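Long-range contacts in putative adenosine kinase (Schistosoma mansoni, PDB 3VAS), which binds adenosine and probably phosphorylates it to AMP, as a kinase of the pfkB (ribokinase) family: residues 55-60 against 151-156; 64-69 against 140-145. One frame throughout, in Å; residues are numbered along the deposited sequence.

Contact 1 (55-60 against 151-156); sequences NIVLAE and SMVTYL. With ADN (adenosine), chain C.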
# COMPACT_ATOMS: atom_id res chain seq x y z
N ASN A 55 -10.45 -6.10 -7.48
CA ASN A 55 -10.26 -6.82 -6.23
C ASN A 55 -8.92 -7.55 -6.19
O ASN A 55 -8.24 -7.69 -7.20
CB ASN A 55 -11.41 -7.81 -6.01
CG ASN A 55 -11.57 -8.21 -4.56
OD1 ASN A 55 -11.21 -7.45 -3.66
ND2 ASN A 55 -12.10 -9.40 -4.32
N ILE A 56 -8.56 -8.00 -5.00
CA ILE A 56 -7.38 -8.84 -4.83
C ILE A 56 -7.73 -9.99 -3.89
O ILE A 56 -8.39 -9.80 -2.87
CB ILE A 56 -6.15 -8.03 -4.34
CG1 ILE A 56 -4.90 -8.91 -4.26
CG2 ILE A 56 -6.45 -7.33 -3.01
CD1 ILE A 56 -4.64 -9.56 -2.91
N VAL A 57 -7.31 -11.20 -4.25
CA VAL A 57 -7.44 -12.35 -3.37
C VAL A 57 -6.09 -13.03 -3.19
O VAL A 57 -5.23 -12.98 -4.08
CB VAL A 57 -8.48 -13.37 -3.89
CG1 VAL A 57 -9.85 -12.72 -4.01
CG2 VAL A 57 -8.06 -13.96 -5.23
N LEU A 58 -5.90 -13.64 -2.02
CA LEU A 58 -4.71 -14.43 -1.77
C LEU A 58 -4.95 -15.82 -2.34
O LEU A 58 -5.96 -16.45 -2.03
CB LEU A 58 -4.44 -14.52 -0.26
CG LEU A 58 -4.19 -13.20 0.48
CD1 LEU A 58 -3.97 -13.45 1.96
CD2 LEU A 58 -3.00 -12.45 -0.12
N ALA A 59 -4.02 -16.28 -3.18
CA ALA A 59 -4.14 -17.59 -3.83
C ALA A 59 -4.46 -18.72 -2.85
O ALA A 59 -3.79 -18.88 -1.83
CB ALA A 59 -2.88 -17.92 -4.61
N GLU A 60 -5.51 -19.47 -3.17
CA GLU A 60 -5.81 -20.73 -2.50
C GLU A 60 -5.45 -21.82 -3.50
O GLU A 60 -5.01 -21.52 -4.61
CB GLU A 60 -7.28 -20.80 -2.14
CG GLU A 60 -7.76 -19.66 -1.25
CD GLU A 60 -9.27 -19.65 -1.08
OE1 GLU A 60 -9.87 -20.74 -0.94
OE2 GLU A 60 -9.86 -18.54 -1.09
N SER A 151 -8.15 -7.51 -12.02
CA SER A 151 -8.22 -8.36 -10.84
C SER A 151 -6.85 -8.95 -10.52
O SER A 151 -6.07 -9.27 -11.42
CB SER A 151 -9.25 -9.47 -11.05
OG SER A 151 -9.71 -10.00 -9.82
N MET A 152 -6.57 -9.10 -9.23
CA MET A 152 -5.28 -9.61 -8.78
C MET A 152 -5.39 -10.90 -7.97
O MET A 152 -6.26 -11.03 -7.11
CB MET A 152 -4.54 -8.56 -7.95
CG MET A 152 -4.01 -7.39 -8.77
SD MET A 152 -3.19 -6.16 -7.75
CE MET A 152 -4.56 -5.58 -6.75
N VAL A 153 -4.50 -11.84 -8.26
CA VAL A 153 -4.35 -13.04 -7.44
C VAL A 153 -2.92 -13.12 -6.92
O VAL A 153 -1.97 -13.25 -7.70
CB VAL A 153 -4.70 -14.32 -8.22
CG1 VAL A 153 -4.67 -15.54 -7.28
CG2 VAL A 153 -6.06 -14.19 -8.87
N THR A 154 -2.77 -13.02 -5.60
CA THR A 154 -1.46 -12.90 -4.99
C THR A 154 -0.96 -14.19 -4.34
O THR A 154 -1.65 -14.79 -3.52
CB THR A 154 -1.46 -11.80 -3.92
OG1 THR A 154 -1.80 -10.55 -4.53
CG2 THR A 154 -0.10 -11.69 -3.26
N TYR A 155 0.24 -14.61 -4.73
CA TYR A 155 0.94 -15.69 -4.05
C TYR A 155 2.08 -15.08 -3.24
O TYR A 155 3.09 -14.67 -3.80
CB TYR A 155 1.49 -16.71 -5.05
CG TYR A 155 2.15 -17.91 -4.38
CD1 TYR A 155 1.38 -18.89 -3.77
CD2 TYR A 155 3.53 -18.05 -4.34
CE1 TYR A 155 1.96 -19.97 -3.14
CE2 TYR A 155 4.12 -19.14 -3.72
CZ TYR A 155 3.33 -20.10 -3.12
OH TYR A 155 3.90 -21.18 -2.50
N LEU A 156 1.89 -15.00 -1.93
CA LEU A 156 2.81 -14.26 -1.07
C LEU A 156 4.23 -14.84 -1.05
O LEU A 156 5.20 -14.09 -0.97
CB LEU A 156 2.25 -14.15 0.34
CG LEU A 156 1.10 -13.15 0.48
CD1 LEU A 156 0.49 -13.19 1.88
CD2 LEU A 156 1.59 -11.75 0.15
O5' ADN C . -1.95 -1.62 -5.35
C5' ADN C . -1.50 -2.50 -6.38
C4' ADN C . -0.33 -3.33 -5.92
O4' ADN C . -0.74 -4.19 -4.84
C3' ADN C . 0.29 -4.26 -6.97
O3' ADN C . 1.56 -3.74 -7.37
C2' ADN C . 0.50 -5.60 -6.21
O2' ADN C . 1.80 -6.14 -6.32
C1' ADN C . 0.18 -5.23 -4.76
N9 ADN C . -0.39 -6.33 -3.98
C8 ADN C . -1.34 -7.16 -4.35
N7 ADN C . -1.56 -8.11 -3.24
C5 ADN C . -0.65 -7.77 -2.19
C6 ADN C . -0.43 -8.33 -0.93
N6 ADN C . -1.20 -9.47 -0.51
N1 ADN C . 0.54 -7.79 -0.10
C2 ADN C . 1.27 -6.70 -0.50
N3 ADN C . 1.05 -6.15 -1.74
C4 ADN C . 0.07 -6.71 -2.58

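Contact 2 (64-69 against 140-145); sequences MTIYDE and KVAVLV. With ADN (adenosine), chain C.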
# COMPACT_ATOMS: atom_id res chain seq x y z
N MET A 64 -4.12 -21.93 -7.97
CA MET A 64 -2.71 -22.14 -8.28
C MET A 64 -2.37 -22.32 -9.76
O MET A 64 -1.27 -21.96 -10.19
CB MET A 64 -2.13 -23.30 -7.46
CG MET A 64 -2.00 -22.99 -5.98
SD MET A 64 -1.12 -21.44 -5.65
CE MET A 64 -1.33 -21.34 -3.87
N THR A 65 -3.30 -22.85 -10.54
CA THR A 65 -3.04 -23.07 -11.96
C THR A 65 -2.91 -21.78 -12.76
O THR A 65 -2.38 -21.78 -13.87
CB THR A 65 -4.12 -23.95 -12.62
OG1 THR A 65 -5.41 -23.39 -12.36
CG2 THR A 65 -4.06 -25.38 -12.08
N ILE A 66 -3.37 -20.67 -12.18
CA ILE A 66 -3.38 -19.38 -12.88
C ILE A 66 -1.98 -18.94 -13.30
O ILE A 66 -1.80 -18.35 -14.37
CB ILE A 66 -4.10 -18.26 -12.06
CG1 ILE A 66 -4.55 -17.14 -12.98
CG2 ILE A 66 -3.21 -17.72 -10.94
CD1 ILE A 66 -5.25 -16.00 -12.26
N TYR A 67 -0.98 -19.25 -12.48
CA TYR A 67 0.38 -18.81 -12.75
C TYR A 67 1.00 -19.53 -13.95
O TYR A 67 1.66 -18.91 -14.78
CB TYR A 67 1.25 -18.93 -11.50
CG TYR A 67 0.67 -18.16 -10.34
CD1 TYR A 67 0.72 -16.76 -10.31
CD2 TYR A 67 0.03 -18.81 -9.30
CE1 TYR A 67 0.17 -16.05 -9.27
CE2 TYR A 67 -0.53 -18.10 -8.25
CZ TYR A 67 -0.46 -16.72 -8.24
OH TYR A 67 -1.01 -16.03 -7.19
N ASP A 68 0.77 -20.84 -14.05
CA ASP A 68 1.20 -21.59 -15.23
C ASP A 68 0.38 -21.16 -16.43
O ASP A 68 0.89 -21.09 -17.55
CB ASP A 68 1.04 -23.09 -15.01
CG ASP A 68 2.08 -23.66 -14.06
OD1 ASP A 68 3.23 -23.15 -14.06
OD2 ASP A 68 1.76 -24.62 -13.33
N GLU A 69 -0.90 -20.86 -16.19
CA GLU A 69 -1.82 -20.52 -17.27
C GLU A 69 -1.48 -19.19 -17.96
O GLU A 69 -1.40 -19.13 -19.19
CB GLU A 69 -3.26 -20.50 -16.77
CG GLU A 69 -4.29 -20.37 -17.88
CD GLU A 69 -5.69 -20.77 -17.45
OE1 GLU A 69 -5.96 -20.81 -16.23
OE2 GLU A 69 -6.53 -21.05 -18.33
N LYS A 140 4.57 -13.35 -5.85
CA LYS A 140 4.16 -12.83 -7.15
C LYS A 140 2.67 -12.51 -7.16
O LYS A 140 1.89 -13.11 -6.42
CB LYS A 140 4.48 -13.86 -8.24
CG LYS A 140 3.95 -15.25 -7.93
CD LYS A 140 4.37 -16.26 -8.98
CE LYS A 140 4.02 -17.68 -8.54
NZ LYS A 140 4.46 -18.70 -9.54
N VAL A 141 2.29 -11.56 -8.01
CA VAL A 141 0.89 -11.20 -8.18
C VAL A 141 0.49 -11.39 -9.64
O VAL A 141 1.11 -10.83 -10.54
CB VAL A 141 0.63 -9.73 -7.78
CG1 VAL A 141 -0.87 -9.41 -7.88
CG2 VAL A 141 1.14 -9.44 -6.38
N ALA A 142 -0.54 -12.19 -9.87
CA ALA A 142 -1.09 -12.27 -11.21
C ALA A 142 -2.04 -11.09 -11.35
O ALA A 142 -3.05 -11.01 -10.65
CB ALA A 142 -1.83 -13.58 -11.42
N VAL A 143 -1.69 -10.15 -12.23
CA VAL A 143 -2.54 -8.99 -12.47
C VAL A 143 -3.27 -9.16 -13.80
O VAL A 143 -2.67 -9.01 -14.87
CB VAL A 143 -1.74 -7.68 -12.45
CG1 VAL A 143 -2.68 -6.47 -12.55
CG2 VAL A 143 -0.90 -7.60 -11.18
N LEU A 144 -4.55 -9.49 -13.72
CA LEU A 144 -5.33 -9.81 -14.91
C LEU A 144 -6.04 -8.59 -15.47
O LEU A 144 -6.96 -8.05 -14.84
CB LEU A 144 -6.34 -10.92 -14.59
CG LEU A 144 -5.86 -12.36 -14.77
CD1 LEU A 144 -4.58 -12.65 -14.00
CD2 LEU A 144 -6.96 -13.33 -14.38
N VAL A 145 -5.61 -8.13 -16.64
CA VAL A 145 -6.17 -6.92 -17.22
C VAL A 145 -7.09 -7.21 -18.40
O VAL A 145 -6.74 -7.99 -19.29
CB VAL A 145 -5.05 -5.93 -17.64
CG1 VAL A 145 -5.65 -4.72 -18.35
CG2 VAL A 145 -4.23 -5.50 -16.43
O5' ADN C . -1.95 -1.62 -5.35
C5' ADN C . -1.50 -2.50 -6.38
C4' ADN C . -0.33 -3.33 -5.92
O4' ADN C . -0.74 -4.19 -4.84
C3' ADN C . 0.29 -4.26 -6.97
O3' ADN C . 1.56 -3.74 -7.37
C2' ADN C . 0.50 -5.60 -6.21
O2' ADN C . 1.80 -6.14 -6.32
C1' ADN C . 0.18 -5.23 -4.76
N9 ADN C . -0.39 -6.33 -3.98
C8 ADN C . -1.34 -7.16 -4.35
N7 ADN C . -1.56 -8.11 -3.24
C5 ADN C . -0.65 -7.77 -2.19
C6 ADN C . -0.43 -8.33 -0.93
N6 ADN C . -1.20 -9.47 -0.51
N1 ADN C . 0.54 -7.79 -0.10
C2 ADN C . 1.27 -6.70 -0.50
N3 ADN C . 1.05 -6.15 -1.74
C4 ADN C . 0.07 -6.71 -2.58

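Contact 1 (55-60 against 151-156)
The Tyr155 ring meets Ala59 at its edge: Ala59 CB lies near the ring plane, 4.4 Å from Tyr155 CD1. The other flat group is the adenine of adenosine: Thr154 OG1 and Leu156 CD2 lie on one side of its plane, Ile56 CD1 on the other, and Leu58 CD2 near the plane beside N6. Thr154 OG1 sits beside the backbone N and anti to the carbonyl carbon (chi1 -61°), 2.8 Å from adenosine N7. Ile56 comes at this hydroxyl obliquely, its CD1 3.4 Å from Thr154 OG1, while Leu58 CD2 ends 3.5 Å from adenosine N6. The two backbones form a parallel strand pair, their axes 25° apart, and with these residues against the nucleoside they are consistent with the lid of a ribokinase-family enzyme. Met152 N to Asn55 O, Val57 N to Met152 O, Thr154 N to Val57 O and Ala59 N to Thr154 O make the hydrogen-bond ladder. The third is nearly straight, with an N-H...O angle of 173°. On the reverse face Val57 CG2 meets Val153 CG2 at 4.2 Å, and Val153 CG1 lies 4.0 Å from Ala59 CB. Helix 65-70 packs on part of that face, Ile66 touching Val153 and Tyr67 touching Ala59.

Contact 2 (64-69 against 140-145)
Lys140 runs across one face of the Tyr67 ring, and from CG onward each atom of its chain lies near an atom of the tyrosine. From CB, CG lies between the backbone N and the carbonyl carbon (chi1 51°), and the rest of the chain is extended. Lys140 CG passes 4.1 Å from Tyr67 CE1, and Lys140 CD comes to 3.9 Å from Tyr67 CD1. Lys140 CE then lies over the ring in a CH-pi contact, 4.0 Å from the Tyr67 centroid and 19° off the normal. At the tip, Lys140 NZ ends 3.8 Å from Tyr67 CB. The opposite face of the ring is covered by Ile66 CG2, 3.7 Å above the Tyr67 plane and over its centre, so methyl and methylene groups hold the ring between them. Ala142 CB approaches obliquely, 3.8 Å from Tyr67 CE1, and the phenol OH makes a weak hydrogen bond to Val153 O. Further along the strand, Leu144 meets helix residue Ile66 tip to tip, Ile66 CD1 being 3.8 Å from Leu144 CD2. No hydrogen bond joins the segments. The helix and strand directions differ by 67°. Ala142 and Leu144 point toward the helix, while Val141 points away and Val141 CG2 lies 3.4 Å from adenosine O2', so the helix packs on the sheet face turned away from the adenosine, consistent with the lid of ribokinase-family enzymes.

In the fold
From the N terminus the chain passes strand 27-40 and helix 44-48, then strand 55-58 and, after a short loop, helix 65-70. It then runs through strands 77-81, 101-107 and 126-131 before reaching strand 138-145. There contact 2 closes the inner loop; the next strand, 150-157, returns antiparallel to 138-145 and pairs with 55-58, so contact 1 closes the outer loop. The loops nest rather than cross. The centres of the two contacts are about 9 Å apart, and strands 138-145 and 150-157 are joined by probable hydrogen bonds such as Leu144 N with Ser151 O. Contact 1 adds a strand to the sheet and borders the adenosine directly; contact 2 sets the helix against it, reaching the adenosine through Val141.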